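Local atomic coordinates of pullulanase (Bacillus acidopullulyticus, PDB entry 2WAN), a protein that hydrolyses alpha-1,6-glucosidic linkages in pullulan and at the branch points of related starch polysaccharides, as a multidomain glycoside hydrolase of the alpha-amylase type. Residues P502-D510 and N791-N800; F565-R575 and E591-F602. All coordinates share one frame; numbering follows the deposited sequence.

Interaction 1: residues P502-D510 and N791-N800; sequences PDTYNWGYD and NSYNAGDSVN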
loop_
_atom_site.group_PDB
_atom_site.type_symbol
_atom_site.label_atom_id
_atom_site.label_comp_id
_atom_site.label_asym_id
_atom_site.label_seq_id
_atom_site.Cartn_x
_atom_site.Cartn_y
_atom_site.Cartn_z
ATOM N N PRO A 502 -12.419 4.107 -25.879
ATOM C CA PRO A 502 -11.303 3.461 -25.169
ATOM C C PRO A 502 -9.921 4.073 -25.396
ATOM O O PRO A 502 -8.938 3.579 -24.838
ATOM C CB PRO A 502 -11.337 2.035 -25.710
ATOM C CG PRO A 502 -11.843 2.191 -27.117
ATOM C CD PRO A 502 -12.826 3.334 -27.072
ATOM N N ASP A 503 -9.845 5.143 -26.184
ATOM C CA ASP A 503 -8.557 5.789 -26.413
ATOM C C ASP A 503 -8.324 7.050 -25.578
ATOM O O ASP A 503 -7.345 7.772 -25.799
ATOM C CB ASP A 503 -8.325 6.035 -27.909
ATOM C CG ASP A 503 -8.310 4.743 -28.708
ATOM O OD1 ASP A 503 -7.507 3.829 -28.382
ATOM O OD2 ASP A 503 -9.116 4.631 -29.657
ATOM N N THR A 504 -9.198 7.323 -24.612
ATOM C CA THR A 504 -8.862 8.358 -23.647
ATOM C C THR A 504 -7.741 7.795 -22.771
ATOM O O THR A 504 -7.549 6.573 -22.711
ATOM C CB THR A 504 -10.064 8.877 -22.832
ATOM O OG1 THR A 504 -10.681 7.799 -22.132
ATOM C CG2 THR A 504 -11.097 9.560 -23.748
ATOM N N TYR A 505 -6.982 8.682 -22.141
ATOM C CA TYR A 505 -5.797 8.274 -21.396
ATOM C C TYR A 505 -5.999 8.315 -19.886
ATOM O O TYR A 505 -6.365 9.346 -19.351
ATOM C CB TYR A 505 -4.604 9.186 -21.757
ATOM C CG TYR A 505 -3.345 8.612 -21.154
ATOM C CD1 TYR A 505 -2.948 8.931 -19.844
ATOM C CD2 TYR A 505 -2.607 7.670 -21.864
ATOM C CE1 TYR A 505 -1.818 8.344 -19.274
ATOM C CE2 TYR A 505 -1.478 7.067 -21.304
ATOM C CZ TYR A 505 -1.091 7.406 -20.027
ATOM O OH TYR A 505 0.026 6.809 -19.491
ATOM N N ASN A 506 -5.684 7.229 -19.175
ATOM C CA ASN A 506 -5.564 7.320 -17.723
ATOM C C ASN A 506 -4.614 6.262 -17.157
ATOM O O ASN A 506 -4.561 5.132 -17.659
ATOM C CB ASN A 506 -6.939 7.203 -17.033
ATOM C CG ASN A 506 -6.962 7.822 -15.637
ATOM O OD1 ASN A 506 -6.492 7.227 -14.651
ATOM N ND2 ASN A 506 -7.545 9.022 -15.543
ATOM N N TRP A 507 -3.891 6.609 -16.097
ATOM C CA TRP A 507 -3.078 5.611 -15.384
ATOM C C TRP A 507 -3.898 4.474 -14.772
ATOM O O TRP A 507 -3.410 3.347 -14.698
ATOM C CB TRP A 507 -2.257 6.225 -14.251
ATOM C CG TRP A 507 -1.043 6.988 -14.670
ATOM C CD1 TRP A 507 -0.419 6.957 -15.892
ATOM C CD2 TRP A 507 -0.279 7.867 -13.846
ATOM N NE1 TRP A 507 0.669 7.791 -15.882
ATOM C CE2 TRP A 507 0.789 8.352 -14.634
ATOM C CE3 TRP A 507 -0.400 8.308 -12.516
ATOM C CZ2 TRP A 507 1.726 9.276 -14.146
ATOM C CZ3 TRP A 507 0.544 9.223 -12.023
ATOM C CH2 TRP A 507 1.588 9.696 -12.841
ATOM N N GLY A 508 -5.103 4.784 -14.291
ATOM C CA GLY A 508 -5.986 3.767 -13.725
ATOM C C GLY A 508 -6.024 3.631 -12.215
ATOM O O GLY A 508 -6.363 2.547 -11.698
ATOM N N TYR A 509 -5.695 4.701 -11.485
ATOM C CA TYR A 509 -5.698 4.619 -10.007
ATOM C C TYR A 509 -7.078 4.886 -9.391
ATOM O O TYR A 509 -7.167 5.226 -8.216
ATOM C CB TYR A 509 -4.583 5.486 -9.361
ATOM C CG TYR A 509 -3.232 4.946 -9.767
ATOM C CD1 TYR A 509 -2.710 3.812 -9.135
ATOM C CD2 TYR A 509 -2.508 5.527 -10.810
ATOM C CE1 TYR A 509 -1.507 3.263 -9.531
ATOM C CE2 TYR A 509 -1.304 5.002 -11.207
ATOM C CZ TYR A 509 -0.808 3.870 -10.563
ATOM O OH TYR A 509 0.382 3.318 -10.996
ATOM N N ASP A 510 -8.132 4.704 -10.190
ATOM C CA ASP A 510 -9.530 4.846 -9.718
ATOM C C ASP A 510 -10.331 3.533 -9.911
ATOM O O ASP A 510 -11.269 3.470 -10.723
ATOM C CB ASP A 510 -10.210 6.063 -10.372
ATOM C CG ASP A 510 -10.303 5.964 -11.886
ATOM O OD1 ASP A 510 -9.351 5.501 -12.550
ATOM O OD2 ASP A 510 -11.348 6.391 -12.420
ATOM N N ASN A 791 3.412 14.790 -13.241
ATOM C CA ASN A 791 2.231 14.074 -12.763
ATOM C C ASN A 791 1.296 13.778 -13.939
ATOM O O ASN A 791 0.211 14.377 -14.091
ATOM C CB ASN A 791 1.523 14.875 -11.663
ATOM C CG ASN A 791 0.381 14.102 -11.008
ATOM O OD1 ASN A 791 0.458 12.887 -10.826
ATOM N ND2 ASN A 791 -0.680 14.815 -10.636
ATOM N N SER A 792 1.720 12.823 -14.765
ATOM C CA SER A 792 1.174 12.668 -16.107
ATOM C C SER A 792 -0.040 11.722 -16.217
ATOM O O SER A 792 -0.306 11.197 -17.299
ATOM C CB SER A 792 2.303 12.234 -17.067
ATOM O OG SER A 792 2.878 10.995 -16.644
ATOM N N TYR A 793 -0.778 11.561 -15.111
ATOM C CA TYR A 793 -1.863 10.558 -14.959
ATOM C C TYR A 793 -2.953 10.566 -16.036
ATOM O O TYR A 793 -3.516 9.515 -16.369
ATOM C CB TYR A 793 -2.489 10.646 -13.546
ATOM C CG TYR A 793 -3.401 11.838 -13.351
ATOM C CD1 TYR A 793 -4.782 11.716 -13.547
ATOM C CD2 TYR A 793 -2.884 13.085 -12.975
ATOM C CE1 TYR A 793 -5.628 12.808 -13.389
ATOM C CE2 TYR A 793 -3.728 14.192 -12.806
ATOM C CZ TYR A 793 -5.095 14.038 -13.013
ATOM O OH TYR A 793 -5.938 15.112 -12.850
ATOM N N ASN A 794 -3.264 11.746 -16.557
ATOM C CA ASN A 794 -4.231 11.876 -17.649
ATOM C C ASN A 794 -3.687 12.690 -18.836
ATOM O O ASN A 794 -4.453 13.234 -19.644
ATOM C CB ASN A 794 -5.563 12.449 -17.126
ATOM C CG ASN A 794 -5.463 13.914 -16.707
ATOM O OD1 ASN A 794 -4.374 14.484 -16.614
ATOM N ND2 ASN A 794 -6.623 14.529 -16.436
ATOM N N ALA A 795 -2.361 12.753 -18.954
ATOM C CA ALA A 795 -1.731 13.691 -19.904
ATOM C C ALA A 795 -1.721 13.237 -21.368
ATOM O O ALA A 795 -1.383 14.024 -22.263
ATOM C CB ALA A 795 -0.319 14.037 -19.456
ATOM N N GLY A 796 -2.062 11.980 -21.619
ATOM C CA GLY A 796 -2.115 11.479 -22.984
ATOM C C GLY A 796 -0.822 10.910 -23.535
ATOM O O GLY A 796 0.186 10.798 -22.829
ATOM N N ASP A 797 -0.866 10.565 -24.819
ATOM C CA ASP A 797 0.175 9.762 -25.462
ATOM C C ASP A 797 1.423 10.544 -25.853
ATOM O O ASP A 797 2.525 10.021 -25.738
ATOM C CB ASP A 797 -0.377 9.064 -26.708
ATOM C CG ASP A 797 -1.584 8.192 -26.404
ATOM O OD1 ASP A 797 -1.577 7.490 -25.364
ATOM O OD2 ASP A 797 -2.537 8.208 -27.212
ATOM N N SER A 798 1.277 11.787 -26.310
ATOM C CA SER A 798 2.445 12.612 -26.650
ATOM C C SER A 798 3.360 12.764 -25.434
ATOM O O SER A 798 4.584 12.834 -25.563
ATOM C CB SER A 798 2.030 13.997 -27.172
ATOM O OG SER A 798 1.546 14.826 -26.123
ATOM N N VAL A 799 2.754 12.822 -24.253
ATOM C CA VAL A 799 3.503 12.925 -22.987
ATOM C C VAL A 799 4.041 11.551 -22.543
ATOM O O VAL A 799 5.243 11.388 -22.308
ATOM C CB VAL A 799 2.636 13.571 -21.875
ATOM C CG1 VAL A 799 3.335 13.553 -20.529
ATOM C CG2 VAL A 799 2.259 15.042 -22.276
ATOM N N ASN A 800 3.150 10.563 -22.473
ATOM C CA ASN A 800 3.456 9.271 -21.830
ATOM C C ASN A 800 3.968 8.119 -22.686
ATOM O O ASN A 800 4.513 7.146 -22.147
ATOM C CB ASN A 800 2.201 8.769 -21.093
ATOM C CG ASN A 800 1.918 9.546 -19.837
ATOM O OD1 ASN A 800 2.705 9.515 -18.894
ATOM N ND2 ASN A 800 0.780 10.237 -19.804
HETATM O O HOH W 1 -4.990 9.069 -25.352
HETATM O O HOH W 2 -7.382 12.078 -20.534
#
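The indole of Trp-507 has the backbone of Tyr-793 laid over one face: CA of Tyr-793 stands 3.5 Å from the centroid of the five-membered ring, 19° off its normal, a CH-pi contact, and CB of Tyr-793 presses on CE3 of Trp-507 at 3.3 Å. The phenol of Tyr-793 itself leads away. On the Tyr-505 ring the peptide of Gly-796 lies over one face, with CA of Asn-794 at the edge. The amide of Asn-800 is turned nearly parallel to this ring, 7° between planes, but sits obliquely to it, ND2 of Asn-800 being 3.3 Å from CE1 of Tyr-505. That amide is locked by its own segment: ND2 donates to the O atoms of Ser-792 and Gly-796, while OD1 of Asn-800 accepts on a lone pair from OG of Ser-792 at 2.7 Å.

Both segments belong to the catalytic (beta/alpha)8 barrel domain: 502-510 lies in the loop after strand 492-494, and the segment 791-800, which ends in the short helix 797-800, comes after the last barrel strand, 773-777. They share one direct hydrogen bond, from N of Trp-507 to O of Tyr-793 (2.9 Å); CA of Asn-506 adds a CH...O contact to the same oxygen. Asn-506, with CG swung opposite its N (chi1 -157°), folds OD1 back onto N of Gly-508 in an Asx turn. Further along, a water links O of Asp-503 to OD2 of Asp-797, and both aspartates form salt bridges with Arg-441. The hydroxyl of Tyr-505 is hydrogen-bonded to Asp-442, on helix 440-444.

Interaction 2: residues F565-R575 and E591-F602; sequences FDKIVPQYYYR and EFATEHPMAQKF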
loop_
_atom_site.group_PDB
_atom_site.type_symbol
_atom_site.label_atom_id
_atom_site.label_comp_id
_atom_site.label_asym_id
_atom_site.label_seq_id
_atom_site.Cartn_x
_atom_site.Cartn_y
_atom_site.Cartn_z
ATOM N N PHE A 565 -19.775 -1.169 -3.297
ATOM C CA PHE A 565 -19.583 -1.379 -1.854
ATOM C C PHE A 565 -20.639 -0.646 -1.012
ATOM O O PHE A 565 -21.258 -1.256 -0.134
ATOM C CB PHE A 565 -18.181 -0.926 -1.410
ATOM C CG PHE A 565 -17.048 -1.841 -1.868
ATOM C CD1 PHE A 565 -17.216 -3.216 -1.934
ATOM C CD2 PHE A 565 -15.794 -1.307 -2.166
ATOM C CE1 PHE A 565 -16.175 -4.054 -2.341
ATOM C CE2 PHE A 565 -14.747 -2.129 -2.564
ATOM C CZ PHE A 565 -14.940 -3.505 -2.650
ATOM N N ASP A 566 -20.836 0.648 -1.279
ATOM C CA ASP A 566 -21.730 1.484 -0.466
ATOM C C ASP A 566 -23.189 1.183 -0.740
ATOM O O ASP A 566 -24.036 1.401 0.130
ATOM C CB ASP A 566 -21.463 2.986 -0.660
ATOM C CG ASP A 566 -20.498 3.552 0.384
ATOM O OD1 ASP A 566 -20.180 2.833 1.359
ATOM O OD2 ASP A 566 -20.043 4.706 0.209
ATOM N N LYS A 567 -23.479 0.667 -1.937
ATOM C CA LYS A 567 -24.856 0.252 -2.252
ATOM C C LYS A 567 -25.240 -1.092 -1.602
ATOM O O LYS A 567 -26.423 -1.399 -1.453
ATOM C CB LYS A 567 -25.105 0.259 -3.773
ATOM C CG LYS A 567 -25.054 1.669 -4.388
ATOM C CD LYS A 567 -25.400 1.701 -5.888
ATOM C CE LYS A 567 -24.332 1.092 -6.802
ATOM N NZ LYS A 567 -24.767 1.216 -8.238
ATOM N N ILE A 568 -24.254 -1.890 -1.203
ATOM C CA ILE A 568 -24.523 -3.204 -0.618
ATOM C C ILE A 568 -24.438 -3.169 0.913
ATOM O O ILE A 568 -25.331 -3.680 1.594
ATOM C CB ILE A 568 -23.605 -4.305 -1.231
ATOM C CG1 ILE A 568 -23.814 -4.358 -2.752
ATOM C CG2 ILE A 568 -23.868 -5.696 -0.579
ATOM C CD1 ILE A 568 -22.818 -5.234 -3.496
ATOM N N VAL A 569 -23.368 -2.573 1.445
ATOM C CA VAL A 569 -23.178 -2.454 2.897
ATOM C C VAL A 569 -22.724 -1.015 3.197
ATOM O O VAL A 569 -21.510 -0.745 3.251
ATOM C CB VAL A 569 -22.136 -3.462 3.463
ATOM C CG1 VAL A 569 -22.256 -3.562 4.988
ATOM C CG2 VAL A 569 -22.303 -4.862 2.856
ATOM N N PRO A 570 -23.696 -0.086 3.366
ATOM C CA PRO A 570 -23.419 1.346 3.478
ATOM C C PRO A 570 -22.264 1.692 4.418
ATOM O O PRO A 570 -22.272 1.321 5.602
ATOM C CB PRO A 570 -24.764 1.919 3.960
ATOM C CG PRO A 570 -25.767 1.044 3.256
ATOM C CD PRO A 570 -25.155 -0.344 3.315
ATOM N N GLN A 571 -21.267 2.365 3.839
ATOM C CA GLN A 571 -20.045 2.858 4.518
ATOM C C GLN A 571 -19.020 1.848 5.012
ATOM O O GLN A 571 -17.864 2.213 5.213
ATOM C CB GLN A 571 -20.375 3.796 5.686
ATOM C CG GLN A 571 -21.055 5.095 5.285
ATOM C CD GLN A 571 -21.220 6.008 6.487
ATOM O OE1 GLN A 571 -20.687 5.730 7.567
ATOM N NE2 GLN A 571 -21.971 7.088 6.313
ATOM N N TYR A 572 -19.438 0.607 5.245
ATOM C CA TYR A 572 -18.636 -0.354 5.979
ATOM C C TYR A 572 -17.313 -0.735 5.306
ATOM O O TYR A 572 -16.366 -1.118 5.991
ATOM C CB TYR A 572 -19.444 -1.625 6.288
ATOM C CG TYR A 572 -18.705 -2.597 7.188
ATOM C CD1 TYR A 572 -18.636 -2.384 8.565
ATOM C CD2 TYR A 572 -18.090 -3.739 6.665
ATOM C CE1 TYR A 572 -17.967 -3.255 9.383
ATOM C CE2 TYR A 572 -17.414 -4.619 7.475
ATOM C CZ TYR A 572 -17.357 -4.375 8.840
ATOM O OH TYR A 572 -16.697 -5.230 9.648
ATOM N N TYR A 573 -17.256 -0.659 3.976
ATOM C CA TYR A 573 -15.999 -1.006 3.279
ATOM C C TYR A 573 -14.956 0.113 3.352
ATOM O O TYR A 573 -13.819 -0.080 2.900
ATOM C CB TYR A 573 -16.255 -1.418 1.814
ATOM C CG TYR A 573 -16.872 -2.798 1.656
ATOM C CD1 TYR A 573 -16.065 -3.948 1.619
ATOM C CD2 TYR A 573 -18.259 -2.955 1.531
ATOM C CE1 TYR A 573 -16.624 -5.230 1.467
ATOM C CE2 TYR A 573 -18.830 -4.222 1.384
ATOM C CZ TYR A 573 -18.005 -5.355 1.352
ATOM O OH TYR A 573 -18.571 -6.612 1.182
ATOM N N TYR A 574 -15.329 1.254 3.937
ATOM C CA TYR A 574 -14.475 2.460 3.965
ATOM C C TYR A 574 -14.205 2.905 5.404
ATOM O O TYR A 574 -14.959 2.556 6.305
ATOM C CB TYR A 574 -15.180 3.608 3.253
ATOM C CG TYR A 574 -15.491 3.293 1.816
ATOM C CD1 TYR A 574 -14.502 3.399 0.839
ATOM C CD2 TYR A 574 -16.754 2.841 1.433
ATOM C CE1 TYR A 574 -14.763 3.071 -0.494
ATOM C CE2 TYR A 574 -17.030 2.526 0.094
ATOM C CZ TYR A 574 -16.034 2.643 -0.858
ATOM O OH TYR A 574 -16.274 2.341 -2.186
ATOM N N ARG A 575 -13.146 3.691 5.609
ATOM C CA ARG A 575 -12.862 4.254 6.932
ATOM C C ARG A 575 -13.633 5.555 7.148
ATOM O O ARG A 575 -13.676 6.425 6.284
ATOM C CB ARG A 575 -11.350 4.430 7.169
ATOM C CG ARG A 575 -10.570 3.103 7.107
ATOM C CD ARG A 575 -9.063 3.254 7.411
ATOM N NE ARG A 575 -8.450 1.930 7.390
ATOM C CZ ARG A 575 -7.432 1.557 6.618
ATOM N NH1 ARG A 575 -6.834 2.429 5.813
ATOM N NH2 ARG A 575 -6.993 0.300 6.684
ATOM N N GLU A 591 -10.809 5.831 1.840
ATOM C CA GLU A 591 -9.873 4.724 2.003
ATOM C C GLU A 591 -10.586 3.440 2.441
ATOM O O GLU A 591 -11.549 3.466 3.215
ATOM C CB GLU A 591 -8.710 5.091 2.946
ATOM C CG GLU A 591 -9.150 5.436 4.355
ATOM C CD GLU A 591 -8.004 5.926 5.249
ATOM O OE1 GLU A 591 -8.152 7.026 5.827
ATOM O OE2 GLU A 591 -6.980 5.220 5.390
ATOM N N PHE A 592 -10.106 2.315 1.917
ATOM C CA PHE A 592 -10.706 1.008 2.143
ATOM C C PHE A 592 -10.361 0.519 3.552
ATOM O O PHE A 592 -9.196 0.572 3.964
ATOM C CB PHE A 592 -10.169 0.046 1.075
ATOM C CG PHE A 592 -10.940 -1.251 0.947
ATOM C CD1 PHE A 592 -10.478 -2.399 1.574
ATOM C CD2 PHE A 592 -12.085 -1.319 0.176
ATOM C CE1 PHE A 592 -11.156 -3.614 1.444
ATOM C CE2 PHE A 592 -12.783 -2.543 0.046
ATOM C CZ PHE A 592 -12.296 -3.682 0.673
ATOM N N ALA A 593 -11.373 0.058 4.295
ATOM C CA ALA A 593 -11.205 -0.326 5.705
ATOM C C ALA A 593 -10.766 -1.784 5.897
ATOM O O ALA A 593 -11.579 -2.659 6.212
ATOM C CB ALA A 593 -12.528 -0.046 6.484
ATOM N N THR A 594 -9.481 -2.068 5.695
ATOM C CA THR A 594 -8.962 -3.432 5.834
ATOM C C THR A 594 -9.011 -3.982 7.267
ATOM O O THR A 594 -8.870 -5.191 7.461
ATOM C CB THR A 594 -7.495 -3.543 5.319
ATOM O OG1 THR A 594 -6.697 -2.573 6.007
ATOM C CG2 THR A 594 -7.436 -3.251 3.839
ATOM N N GLU A 595 -9.213 -3.103 8.257
ATOM C CA GLU A 595 -9.425 -3.536 9.649
ATOM C C GLU A 595 -10.818 -4.153 9.871
ATOM O O GLU A 595 -11.108 -4.686 10.949
ATOM C CB GLU A 595 -9.179 -2.386 10.646
ATOM C CG GLU A 595 -10.257 -1.295 10.687
ATOM C CD GLU A 595 -10.049 -0.167 9.689
ATOM O OE1 GLU A 595 -9.335 -0.345 8.676
ATOM O OE2 GLU A 595 -10.622 0.919 9.907
ATOM N N HIS A 596 -11.678 -4.056 8.863
ATOM C CA HIS A 596 -12.999 -4.692 8.898
ATOM C C HIS A 596 -12.829 -6.061 8.249
ATOM O O HIS A 596 -12.472 -6.124 7.069
ATOM C CB HIS A 596 -14.029 -3.874 8.111
ATOM C CG HIS A 596 -14.558 -2.657 8.821
ATOM N ND1 HIS A 596 -14.390 -2.423 10.172
ATOM C CD2 HIS A 596 -15.290 -1.622 8.353
ATOM C CE1 HIS A 596 -14.997 -1.292 10.501
ATOM N NE2 HIS A 596 -15.546 -0.786 9.414
ATOM N N PRO A 597 -13.074 -7.156 8.996
ATOM C CA PRO A 597 -12.792 -8.527 8.527
ATOM C C PRO A 597 -13.275 -8.873 7.102
ATOM O O PRO A 597 -12.504 -9.463 6.326
ATOM C CB PRO A 597 -13.489 -9.403 9.567
ATOM C CG PRO A 597 -13.343 -8.574 10.852
ATOM C CD PRO A 597 -13.543 -7.148 10.403
ATOM N N MET A 598 -14.520 -8.526 6.760
ATOM C CA MET A 598 -15.050 -8.867 5.429
ATOM C C MET A 598 -14.460 -8.001 4.322
ATOM O O MET A 598 -14.394 -8.430 3.170
ATOM C CB MET A 598 -16.584 -8.866 5.396
ATOM C CG MET A 598 -17.227 -10.029 6.187
ATOM S SD MET A 598 -16.795 -11.704 5.687
ATOM C CE MET A 598 -17.613 -11.825 4.100
ATOM N N ALA A 599 -14.027 -6.790 4.670
ATOM C CA ALA A 599 -13.325 -5.944 3.714
ATOM C C ALA A 599 -11.927 -6.549 3.476
ATOM O O ALA A 599 -11.471 -6.693 2.325
ATOM C CB ALA A 599 -13.251 -4.515 4.232
ATOM N N GLN A 600 -11.256 -6.936 4.558
ATOM C CA GLN A 600 -9.978 -7.643 4.428
ATOM C C GLN A 600 -10.127 -8.924 3.590
ATOM O O GLN A 600 -9.298 -9.205 2.718
ATOM C CB GLN A 600 -9.397 -7.980 5.811
ATOM C CG GLN A 600 -7.965 -8.573 5.774
ATOM C CD GLN A 600 -7.557 -9.116 7.135
ATOM O OE1 GLN A 600 -8.132 -10.090 7.615
ATOM N NE2 GLN A 600 -6.581 -8.469 7.770
ATOM N N LYS A 601 -11.172 -9.703 3.865
ATOM C CA LYS A 601 -11.438 -10.921 3.091
ATOM C C LYS A 601 -11.613 -10.625 1.606
ATOM O O LYS A 601 -11.130 -11.397 0.773
ATOM C CB LYS A 601 -12.665 -11.664 3.639
ATOM C CG LYS A 601 -13.064 -12.891 2.792
ATOM C CD LYS A 601 -14.266 -13.603 3.400
ATOM C CE LYS A 601 -14.836 -14.691 2.475
ATOM N NZ LYS A 601 -13.774 -15.566 1.870
ATOM N N PHE A 602 -12.272 -9.507 1.275
ATOM C CA PHE A 602 -12.448 -9.131 -0.118
ATOM C C PHE A 602 -11.090 -8.988 -0.821
ATOM O O PHE A 602 -10.906 -9.440 -1.957
ATOM C CB PHE A 602 -13.243 -7.815 -0.269
ATOM C CG PHE A 602 -13.301 -7.336 -1.697
ATOM C CD1 PHE A 602 -14.270 -7.844 -2.557
ATOM C CD2 PHE A 602 -12.337 -6.445 -2.214
ATOM C CE1 PHE A 602 -14.318 -7.453 -3.900
ATOM C CE2 PHE A 602 -12.386 -6.060 -3.554
ATOM C CZ PHE A 602 -13.378 -6.569 -4.389
HETATM O O HOH W 3 -16.423 -7.770 8.630
HETATM O O HOH W 4 -16.771 2.133 8.414
HETATM O O HOH W 5 -12.774 6.692 3.714
#
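A single beta bridge between Tyr-574 and Phe-592 joins the chain beyond helix 564-568 to the turn leading into helix 597-614, in the catalytic barrel domain. N of Ala-593 donates to O of Tyr-573 at 2.8 Å, and N of Arg-575 donates to O of Glu-591.

Arg-575 reaches across with its chain extended from CG to NE and is gripped at the guanidinium edges. NE and NH2 of Arg-575 both hold OE1 of Glu-595, NE at 2.8 Å and on the syn side; this carboxylate is nearly coplanar with the guanidinium. The salt bridge from NH1 of Arg-575 to OE2 of Glu-591 is also 2.8 Å, but there the planes stand 79° apart and the oxygen is met on its anti side. O of Phe-592 sits over one guanidinium face, 3.3 Å from CZ of Arg-575, which probably favours its positive charge further. Glu-591 is itself fixed by Thr-583, Ser-658 and Gly-659.

His-596, the N-cap residue of helix 597-614, lies flat on Tyr-572 in an offset stack, centroids 3.8 Å apart and planes 4° from parallel. Tyr-572 gets its ring there with CG opposite the backbone N (chi1 -174°); its hydroxyl bonds Asn-307 and, through a water, N of Met-598.

On another side of the contact, Phe-565 points its edge at the face of Phe-602, CZ of Phe-565 lying 3.7 Å from CE2 of Phe-602, and meets Phe-592 obliquely. Tyr-573 packs against Phe-592 and CB of Ala-599. Strand 326-332 lies alongside, its Trp-332 touching Val-569, Tyr-573 and Met-598, while Ile-568 meets Val-331 of that strand and Ala-391 of strand 388-391.

How the interactions relate
Both interactions belong to the catalytic barrel domain, but they hold different elements, with centres about 28 Å apart and nearest atoms about 10 Å apart. In sequence, interaction 2 is nested inside the long loop that interaction 1 closes. The span between 502-510 and 791-800 is 280 residues, against 15 in interaction 2. Interaction 1 is partly buried, with exposed residues among those that touch, and relies on rings against backbone and a single direct hydrogen bond. Interaction 2 is largely buried and covers a larger area; it combines a phenylalanine cluster with paired charges and borders the beta sheet that holds strands 326-332 and 388-391. Bridging waters occur in both.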